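Local coordinates for protein Lysine/ornithine decarboxylase (Selenomonas ruminantium, PDB 5GJO) that decarboxylates L-lysine to cadaverine and L-ornithine to putrescine with similar efficiency, using pyridoxal 5'-phosphate as cofactor and working as a homodimer, at residues A[303-308]-A[347-352]; A[124-129]-A[170-175]; A[16-21]-A[374-379]. The protein carries 2 engineered substitutions. All blocks are in the same frame, centred on the assembly; numbering follows the deposited sequence.

Contact 1. Residues A[303-308]-A[347-352]; sequences CYPLHC and VTEMGS. Engineered in segment 303-308: Cys303 (natural residue Thr).
In the mixed beta sheet outside the PLP-binding barrel, the short strand 306-307 lies antiparallel to the end of strand 344-347, and Leu306 faces Val347 as a non-hydrogen-bonded pair. Their side chains rise on the same side of the sheet, where Leu306 CD1 touches Val347 CG2 at 3.9 Å. Just past this pair the two chain segments are tied by Thr348 N, which donates to Pro305 O over 3.2 Å with an N-H...O angle of 163°; the same carbonyl also receives a CA-H...O contact from Val347. Farther along, Glu349 and Met350 meet the Tyr304 ring. With CG anti to the carbonyl carbon (chi1 -62°), the ring of Tyr304 reaches toward 350-352, and Met350 crosses it at about a right angle. Its CE methyl lies over one face, 3.9 Å from the ring centroid and offset toward the rim, a CH-pi contact; SD stands farther back above that face in a Met-aromatic contact. The backbone carbonyl of Glu349 meets the edge of the ring instead. This is where the sheet leads into the active site of a fold-type III decarboxylase: Ser352, whose OG is hydrogen-bonded to Arg259 O, has its side chain about 6 Å from the bound PLP. At the far end of the ring a water accepts from Tyr304 OH at 2.7 Å and donates to Ser352 O. Pro305 CG rests against Glu349 OE1 at 3.3 Å, a van der Waals contact, while the engineered Cys303, next to Tyr304, is disulfide-bonded to Cys226.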
loop_
_atom_site.group_PDB
_atom_site.type_symbol
_atom_site.label_atom_id
_atom_site.label_comp_id
_atom_site.label_asym_id
_atom_site.label_seq_id
_atom_site.Cartn_x
_atom_site.Cartn_y
_atom_site.Cartn_z
ATOM N N CYS A 303 -3.853 15.240 -1.682
ATOM C CA CYS A 303 -4.721 15.754 -0.585
ATOM C C CYS A 303 -6.120 15.684 -1.102
ATOM O O CYS A 303 -6.383 16.348 -2.109
ATOM C CB CYS A 303 -4.330 17.225 -0.367
ATOM S SG CYS A 303 -5.402 18.141 0.813
ATOM N N TYR A 304 -6.994 14.823 -0.554
ATOM C CA TYR A 304 -8.328 14.604 -1.074
ATOM C C TYR A 304 -9.335 15.570 -0.449
ATOM O O TYR A 304 -9.202 15.909 0.720
ATOM C CB TYR A 304 -8.824 13.147 -0.803
ATOM C CG TYR A 304 -7.916 12.173 -1.502
ATOM C CD1 TYR A 304 -8.140 11.805 -2.820
ATOM C CD2 TYR A 304 -6.847 11.641 -0.840
ATOM C CE1 TYR A 304 -7.231 10.926 -3.480
ATOM C CE2 TYR A 304 -5.950 10.772 -1.483
ATOM C CZ TYR A 304 -6.114 10.473 -2.793
ATOM O OH TYR A 304 -5.185 9.629 -3.412
ATOM N N PRO A 305 -10.366 15.998 -1.181
ATOM C CA PRO A 305 -11.372 16.885 -0.607
ATOM C C PRO A 305 -12.304 16.126 0.350
ATOM O O PRO A 305 -13.098 15.341 -0.109
ATOM C CB PRO A 305 -12.199 17.376 -1.816
ATOM C CG PRO A 305 -11.510 16.844 -2.957
ATOM C CD PRO A 305 -10.581 15.787 -2.626
ATOM N N LEU A 306 -12.261 16.487 1.618
ATOM C CA LEU A 306 -13.099 15.956 2.662
ATOM C C LEU A 306 -14.283 16.841 2.904
ATOM O O LEU A 306 -14.113 18.046 3.061
ATOM C CB LEU A 306 -12.232 15.768 3.943
ATOM C CG LEU A 306 -13.008 15.344 5.181
ATOM C CD1 LEU A 306 -13.619 13.931 5.042
ATOM C CD2 LEU A 306 -12.048 15.351 6.309
ATOM N N HIS A 307 -15.472 16.261 2.991
ATOM C CA HIS A 307 -16.707 16.965 3.284
ATOM C C HIS A 307 -17.346 16.407 4.529
ATOM O O HIS A 307 -17.666 15.222 4.581
ATOM C CB HIS A 307 -17.709 16.917 2.108
ATOM C CG HIS A 307 -17.083 17.353 0.816
ATOM N ND1 HIS A 307 -16.486 16.473 -0.099
ATOM C CD2 HIS A 307 -16.824 18.587 0.346
ATOM C CE1 HIS A 307 -15.950 17.159 -1.094
ATOM N NE2 HIS A 307 -16.108 18.439 -0.837
ATOM N N CYS A 308 -17.587 17.269 5.501
ATOM C CA CYS A 308 -18.275 16.882 6.754
ATOM C C CYS A 308 -19.656 17.466 6.709
ATOM O O CYS A 308 -19.878 18.527 6.164
ATOM C CB CYS A 308 -17.528 17.415 7.978
ATOM S SG CYS A 308 -15.837 16.807 8.109
ATOM N N VAL A 347 -15.691 11.788 0.899
ATOM C CA VAL A 347 -14.522 12.244 0.215
ATOM C C VAL A 347 -14.759 12.156 -1.303
ATOM O O VAL A 347 -15.136 11.067 -1.840
ATOM C CB VAL A 347 -13.249 11.445 0.575
ATOM C CG1 VAL A 347 -12.008 12.079 -0.039
ATOM C CG2 VAL A 347 -13.092 11.417 2.068
ATOM N N THR A 348 -14.572 13.274 -1.989
ATOM C CA THR A 348 -14.909 13.401 -3.445
ATOM C C THR A 348 -13.630 13.232 -4.274
ATOM O O THR A 348 -12.538 13.248 -3.685
ATOM C CB THR A 348 -15.695 14.671 -3.823
ATOM O OG1 THR A 348 -14.988 15.877 -3.373
ATOM C CG2 THR A 348 -17.041 14.579 -3.221
ATOM N N GLU A 349 -13.753 13.100 -5.594
ATOM C CA GLU A 349 -12.598 13.007 -6.485
ATOM C C GLU A 349 -11.601 11.936 -5.986
ATOM O O GLU A 349 -10.369 12.191 -5.943
ATOM C CB GLU A 349 -11.913 14.381 -6.678
ATOM C CG GLU A 349 -12.825 15.413 -7.429
ATOM C CD GLU A 349 -13.873 16.040 -6.553
ATOM O OE1 GLU A 349 -13.572 16.593 -5.484
ATOM O OE2 GLU A 349 -15.061 15.994 -6.903
ATOM N N MET A 350 -12.148 10.768 -5.698
ATOM C CA MET A 350 -11.409 9.653 -5.150
ATOM C C MET A 350 -11.212 8.471 -6.102
ATOM O O MET A 350 -10.931 7.396 -5.684
ATOM C CB MET A 350 -12.031 9.225 -3.829
ATOM C CG MET A 350 -11.254 9.708 -2.629
ATOM S SD MET A 350 -10.849 8.368 -1.557
ATOM C CE MET A 350 -9.639 8.978 -0.395
ATOM N N GLY A 351 -11.377 8.713 -7.387
ATOM C CA GLY A 351 -11.420 7.678 -8.336
ATOM C C GLY A 351 -10.097 7.114 -8.817
ATOM O O GLY A 351 -10.106 6.015 -9.451
ATOM N N SER A 352 -8.996 7.812 -8.601
ATOM C CA SER A 352 -7.738 7.411 -9.247
ATOM C C SER A 352 -6.541 7.282 -8.326
ATOM O O SER A 352 -6.301 8.152 -7.509
ATOM C CB SER A 352 -7.346 8.368 -10.356
ATOM O OG SER A 352 -8.374 8.404 -11.308
HETATM O O HOH W 1 -4.968 9.972 -6.094
#

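Contact 2. Residues A[124-129]-A[170-175]; sequences KMAKAV and AGLHAM
Leu172 is the bump here, and the last turn of helix 122-128 supplies the hollow. This is an alpha/beta-barrel contact in the PLP-binding domain: the outer helix 122-128 packs against the turn that leads from helix 160-169 into barrel strand 173-178. That turn is a Schellman motif with Gly171, at positive phi, as its C-prime residue; it ends helix 160-169, and the Leu172 side chain beyond it points at helix 122-128. The leucine forks over Ala126. Its CD1 branch goes to the Met125 side, 4.1 Å from Met125 CB, and the two side chains cross at about a right angle. The CD2 branch slides along the backbone, coming to 3.8 Å from Ala126 CA and to 3.9 Å from Val129 O at the helix end. The small Ala126 lets the chains approach, its CA 6.2 Å from Leu172 CA. Val134 of the neighbouring barrel strand touches both Met125 and Leu172, and Phe114 and Phe116 lie against Met125 from strand 113-116. No hydrogen bond joins the two segments. Beside the leucine, the methyl of Ala126 is itself a small knob against the end of the other helix, with CB 4.1 Å from Ala170 CB and 3.6 Å from Ala170 O.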
loop_
_atom_site.group_PDB
_atom_site.type_symbol
_atom_site.label_atom_id
_atom_site.label_comp_id
_atom_site.label_asym_id
_atom_site.label_seq_id
_atom_site.Cartn_x
_atom_site.Cartn_y
_atom_site.Cartn_z
ATOM N N LYS A 124 13.953 -9.635 -25.253
ATOM C CA LYS A 124 12.802 -10.151 -24.500
ATOM C C LYS A 124 11.536 -10.027 -25.363
ATOM O O LYS A 124 10.767 -11.000 -25.439
ATOM C CB LYS A 124 12.560 -9.341 -23.169
ATOM C CG LYS A 124 13.579 -9.505 -22.083
ATOM C CD LYS A 124 13.578 -8.339 -21.019
ATOM C CE LYS A 124 12.266 -8.153 -20.362
ATOM N NZ LYS A 124 12.271 -7.032 -19.337
ATOM N N MET A 125 11.293 -8.854 -25.964
ATOM C CA MET A 125 10.084 -8.601 -26.748
ATOM C C MET A 125 10.072 -9.465 -28.053
ATOM O O MET A 125 9.050 -10.075 -28.436
ATOM C CB MET A 125 9.958 -7.164 -27.132
ATOM C CG MET A 125 9.636 -6.210 -25.940
ATOM S SD MET A 125 9.273 -4.559 -26.456
ATOM C CE MET A 125 10.844 -4.015 -27.132
ATOM N N ALA A 126 11.210 -9.470 -28.739
ATOM C CA ALA A 126 11.343 -10.199 -30.004
ATOM C C ALA A 126 11.156 -11.694 -29.810
ATOM O O ALA A 126 10.556 -12.373 -30.674
ATOM C CB ALA A 126 12.721 -9.909 -30.620
ATOM N N LYS A 127 11.604 -12.220 -28.676
ATOM C CA LYS A 127 11.444 -13.589 -28.368
ATOM C C LYS A 127 9.997 -13.941 -28.018
ATOM O O LYS A 127 9.544 -15.006 -28.352
ATOM C CB LYS A 127 12.328 -13.948 -27.211
ATOM C CG LYS A 127 12.329 -15.409 -26.876
ATOM C CD LYS A 127 13.482 -15.826 -25.976
ATOM C CE LYS A 127 13.054 -17.073 -25.209
ATOM N NZ LYS A 127 14.249 -17.866 -24.852
ATOM N N ALA A 128 9.299 -13.089 -27.275
ATOM C CA ALA A 128 7.984 -13.432 -26.746
ATOM C C ALA A 128 6.944 -13.235 -27.790
ATOM O O ALA A 128 6.031 -14.033 -27.866
ATOM C CB ALA A 128 7.657 -12.574 -25.503
ATOM N N VAL A 129 7.040 -12.165 -28.564
ATOM C CA VAL A 129 6.046 -11.816 -29.573
ATOM C C VAL A 129 6.740 -11.286 -30.817
ATOM O O VAL A 129 6.756 -10.076 -31.126
ATOM C CB VAL A 129 4.979 -10.844 -29.062
ATOM C CG1 VAL A 129 3.864 -10.677 -30.108
ATOM C CG2 VAL A 129 4.405 -11.341 -27.741
ATOM N N ALA A 170 15.893 -6.870 -34.948
ATOM C CA ALA A 170 15.467 -8.053 -34.299
ATOM C C ALA A 170 14.079 -8.600 -34.746
ATOM O O ALA A 170 13.559 -9.493 -34.089
ATOM C CB ALA A 170 15.524 -7.892 -32.785
ATOM N N GLY A 171 13.477 -8.014 -35.763
ATOM C CA GLY A 171 12.233 -8.511 -36.370
ATOM C C GLY A 171 10.974 -7.923 -35.789
ATOM O O GLY A 171 9.866 -8.311 -36.157
ATOM N N LEU A 172 11.140 -6.924 -34.936
ATOM C CA LEU A 172 9.972 -6.141 -34.460
ATOM C C LEU A 172 9.577 -5.123 -35.453
ATOM O O LEU A 172 10.382 -4.710 -36.294
ATOM C CB LEU A 172 10.296 -5.506 -33.070
ATOM C CG LEU A 172 10.667 -6.556 -31.981
ATOM C CD1 LEU A 172 11.313 -5.910 -30.767
ATOM C CD2 LEU A 172 9.434 -7.335 -31.519
ATOM N N HIS A 173 8.336 -4.618 -35.374
ATOM C CA HIS A 173 7.919 -3.638 -36.268
ATOM C C HIS A 173 8.113 -2.254 -35.626
ATOM O O HIS A 173 7.437 -1.959 -34.638
ATOM C CB HIS A 173 6.469 -3.827 -36.692
ATOM C CG HIS A 173 5.951 -2.707 -37.544
ATOM N ND1 HIS A 173 4.689 -2.185 -37.412
ATOM C CD2 HIS A 173 6.483 -2.096 -38.618
ATOM C CE1 HIS A 173 4.513 -1.219 -38.284
ATOM N NE2 HIS A 173 5.587 -1.148 -39.033
ATOM N N ALA A 174 9.000 -1.439 -36.187
ATOM C CA ALA A 174 9.270 -0.091 -35.691
ATOM C C ALA A 174 8.149 0.838 -36.085
ATOM O O ALA A 174 8.078 1.372 -37.221
ATOM C CB ALA A 174 10.630 0.383 -36.198
ATOM N N MET A 175 7.199 1.026 -35.142
ATOM C CA MET A 175 5.916 1.607 -35.471
ATOM C C MET A 175 5.819 3.095 -35.154
ATOM O O MET A 175 5.101 3.896 -35.826
ATOM C CB MET A 175 4.799 0.859 -34.691
ATOM C CG MET A 175 3.439 1.307 -35.202
ATOM S SD MET A 175 2.146 0.643 -34.168
ATOM C CE MET A 175 1.097 0.141 -35.533
#

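Contact 3. Residues A[16-21]-A[374-379]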
loop_
_atom_site.group_PDB
_atom_site.type_symbol
_atom_site.label_atom_id
_atom_site.label_comp_id
_atom_site.label_asym_id
_atom_site.label_seq_id
_atom_site.Cartn_x
_atom_site.Cartn_y
_atom_site.Cartn_z
ATOM N N ALA A 16 -25.412 4.489 3.159
ATOM C CA ALA A 16 -24.680 3.921 4.337
ATOM C C ALA A 16 -25.596 3.153 5.285
ATOM O O ALA A 16 -25.119 2.300 6.047
ATOM C CB ALA A 16 -23.936 5.035 5.060
ATOM N N LYS A 17 -26.886 3.412 5.237
ATOM C CA LYS A 17 -27.826 2.579 5.969
ATOM C C LYS A 17 -27.844 1.158 5.416
ATOM O O LYS A 17 -27.963 0.201 6.136
ATOM C CB LYS A 17 -29.222 3.147 5.841
ATOM C CG LYS A 17 -29.811 3.655 7.124
ATOM C CD LYS A 17 -31.221 4.179 6.899
ATOM C CE LYS A 17 -31.365 5.657 7.258
ATOM N NZ LYS A 17 -32.160 6.424 6.245
ATOM N N ARG A 18 -27.840 1.091 4.096
ATOM C CA ARG A 18 -27.808 -0.140 3.324
ATOM C C ARG A 18 -26.490 -0.907 3.271
ATOM O O ARG A 18 -26.470 -2.111 3.322
ATOM C CB ARG A 18 -28.332 0.121 1.928
ATOM C CG ARG A 18 -28.641 -1.114 1.145
ATOM C CD ARG A 18 -29.472 -0.757 -0.073
ATOM N NE ARG A 18 -28.734 -0.003 -1.067
ATOM C CZ ARG A 18 -28.916 1.286 -1.338
ATOM N NH1 ARG A 18 -28.193 1.851 -2.266
ATOM N NH2 ARG A 18 -29.807 2.003 -0.684
ATOM N N ILE A 19 -25.406 -0.164 3.147
ATOM C CA ILE A 19 -24.103 -0.725 2.881
ATOM C C ILE A 19 -23.105 -0.348 3.970
ATOM O O ILE A 19 -22.895 0.807 4.206
ATOM C CB ILE A 19 -23.572 -0.179 1.538
ATOM C CG1 ILE A 19 -24.562 -0.415 0.393
ATOM C CG2 ILE A 19 -22.219 -0.760 1.204
ATOM C CD1 ILE A 19 -24.286 0.424 -0.826
ATOM N N PRO A 20 -22.445 -1.319 4.588
ATOM C CA PRO A 20 -21.486 -0.940 5.615
ATOM C C PRO A 20 -20.281 -0.175 5.098
ATOM O O PRO A 20 -19.654 -0.552 4.109
ATOM C CB PRO A 20 -20.955 -2.282 6.182
ATOM C CG PRO A 20 -21.679 -3.350 5.491
ATOM C CD PRO A 20 -22.501 -2.797 4.354
ATOM N N THR A 21 -19.950 0.878 5.798
ATOM C CA THR A 21 -18.789 1.669 5.498
ATOM C C THR A 21 -17.524 0.930 5.861
ATOM O O THR A 21 -17.561 0.126 6.807
ATOM C CB THR A 21 -18.827 3.014 6.221
ATOM O OG1 THR A 21 -18.984 2.838 7.625
ATOM C CG2 THR A 21 -19.928 3.865 5.681
ATOM N N ASP A 374 -26.499 1.143 -10.321
ATOM C CA ASP A 374 -27.234 -0.033 -9.886
ATOM C C ASP A 374 -28.025 0.210 -8.593
ATOM O O ASP A 374 -28.600 -0.698 -8.054
ATOM C CB ASP A 374 -26.308 -1.230 -9.717
ATOM C CG ASP A 374 -25.770 -1.733 -11.035
ATOM O OD1 ASP A 374 -26.419 -1.491 -12.043
ATOM O OD2 ASP A 374 -24.706 -2.353 -11.046
ATOM N N GLN A 375 -27.995 1.437 -8.102
ATOM C CA GLN A 375 -28.575 1.752 -6.775
ATOM C C GLN A 375 -29.822 2.572 -6.962
ATOM O O GLN A 375 -29.934 3.267 -7.878
ATOM C CB GLN A 375 -27.658 2.620 -5.883
ATOM C CG GLN A 375 -26.237 2.047 -5.763
ATOM C CD GLN A 375 -26.217 0.627 -5.304
ATOM O OE1 GLN A 375 -26.873 0.254 -4.312
ATOM N NE2 GLN A 375 -25.423 -0.179 -5.973
ATOM N N PRO A 376 -30.766 2.461 -6.024
ATOM C CA PRO A 376 -31.983 3.220 -6.159
ATOM C C PRO A 376 -31.756 4.697 -6.082
ATOM O O PRO A 376 -32.527 5.453 -6.630
ATOM C CB PRO A 376 -32.839 2.787 -4.963
ATOM C CG PRO A 376 -31.956 2.083 -4.017
ATOM C CD PRO A 376 -30.832 1.518 -4.876
ATOM N N GLU A 377 -30.710 5.149 -5.440
ATOM C CA GLU A 377 -30.416 6.595 -5.426
ATOM C C GLU A 377 -30.191 7.188 -6.817
ATOM O O GLU A 377 -30.548 8.338 -7.064
ATOM C CB GLU A 377 -29.196 6.908 -4.556
ATOM C CG GLU A 377 -29.385 6.644 -3.072
ATOM C CD GLU A 377 -29.382 5.176 -2.594
ATOM O OE1 GLU A 377 -29.052 4.259 -3.378
ATOM O OE2 GLU A 377 -29.680 4.880 -1.363
ATOM N N TYR A 378 -29.589 6.445 -7.737
ATOM C CA TYR A 378 -29.430 6.889 -9.127
ATOM C C TYR A 378 -30.735 7.007 -9.804
ATOM O O TYR A 378 -31.045 8.027 -10.459
ATOM C CB TYR A 378 -28.535 5.899 -9.870
ATOM C CG TYR A 378 -28.396 6.178 -11.295
ATOM C CD1 TYR A 378 -27.629 7.286 -11.772
ATOM C CD2 TYR A 378 -29.056 5.369 -12.223
ATOM C CE1 TYR A 378 -27.505 7.513 -13.171
ATOM C CE2 TYR A 378 -28.997 5.650 -13.575
ATOM C CZ TYR A 378 -28.178 6.660 -14.048
ATOM O OH TYR A 378 -28.074 6.895 -15.405
ATOM N N ALA A 379 -31.543 5.965 -9.618
ATOM C CA ALA A 379 -32.863 5.981 -10.196
ATOM C C ALA A 379 -33.650 7.209 -9.671
ATOM O O ALA A 379 -34.457 7.880 -10.428
ATOM C CB ALA A 379 -33.620 4.732 -9.860
HETATM O O HOH W 2 -26.982 -1.739 -2.499
#
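Arg18 and Glu377 reach for each other from opposite directions and meet in an end-on, two-pronged salt bridge that joins the end of helix 9-18 to the first turn of helix 376-384. The latter helix follows strand 369-371 of the mixed sheet, whose Ile370 touches both Ile19 and Gln375. Arg18 NH1 donates to Glu377 OE1 at 2.8 Å, somewhat out of the carboxylate plane, and NH2 donates to the syn lone pair of Glu377 OE2 at 3.0 Å, at an N-H...O angle of 166°. The guanidinium and carboxylate planes are 30° apart, near enough to coplanar for both prongs to close. Glu377 is bent at chi2, which folds its carboxylate back toward the arginine, and OE2 has a further partner in Thr14 OG1, on the same helix as Arg18. NH1 does double duty. It also donates to Gln375 OE1 over 2.9 Å, on a lone pair in the carbonyl plane, and the amide and guanidinium planes are nearly coplanar, 6° apart. Gln375 occupies the N-cap position before helix 376-384; its NE2 is turned to Ile371 O, which fixes which end of the amide faces the arginine. Pro376 lies over one face of the guanidinium, its CD 3.7 Å from Arg18 NH1. Although this is a surface contact, the arginine is held through all three of its nitrogens: a water in the guanidinium plane accepts from Arg18 NE at 2.9 Å and donates to Gln375 OE1 at 2.7 Å.

The three contacts grade from interior to surface. Contact 1 is buried and joins a strand pair and the loops beside it, relying on a backbone bond, aromatic packing and a bridging water close to the cofactor. Contact 2 is partly buried and has no hydrogen bond across its segments, bringing together a helix and a turn of the PLP-binding barrel. Contact 3, at the surface, is charged and links residues near the two chain ends, so contacts 1 and 2 are both nested within its loop. Contacts 1 and 3 both adjoin the mixed sheet, at strands 344-347 and 369-371, their centres about 18 Å apart, whereas contact 2 belongs to the parallel barrel, on the opposite side of the chain centre.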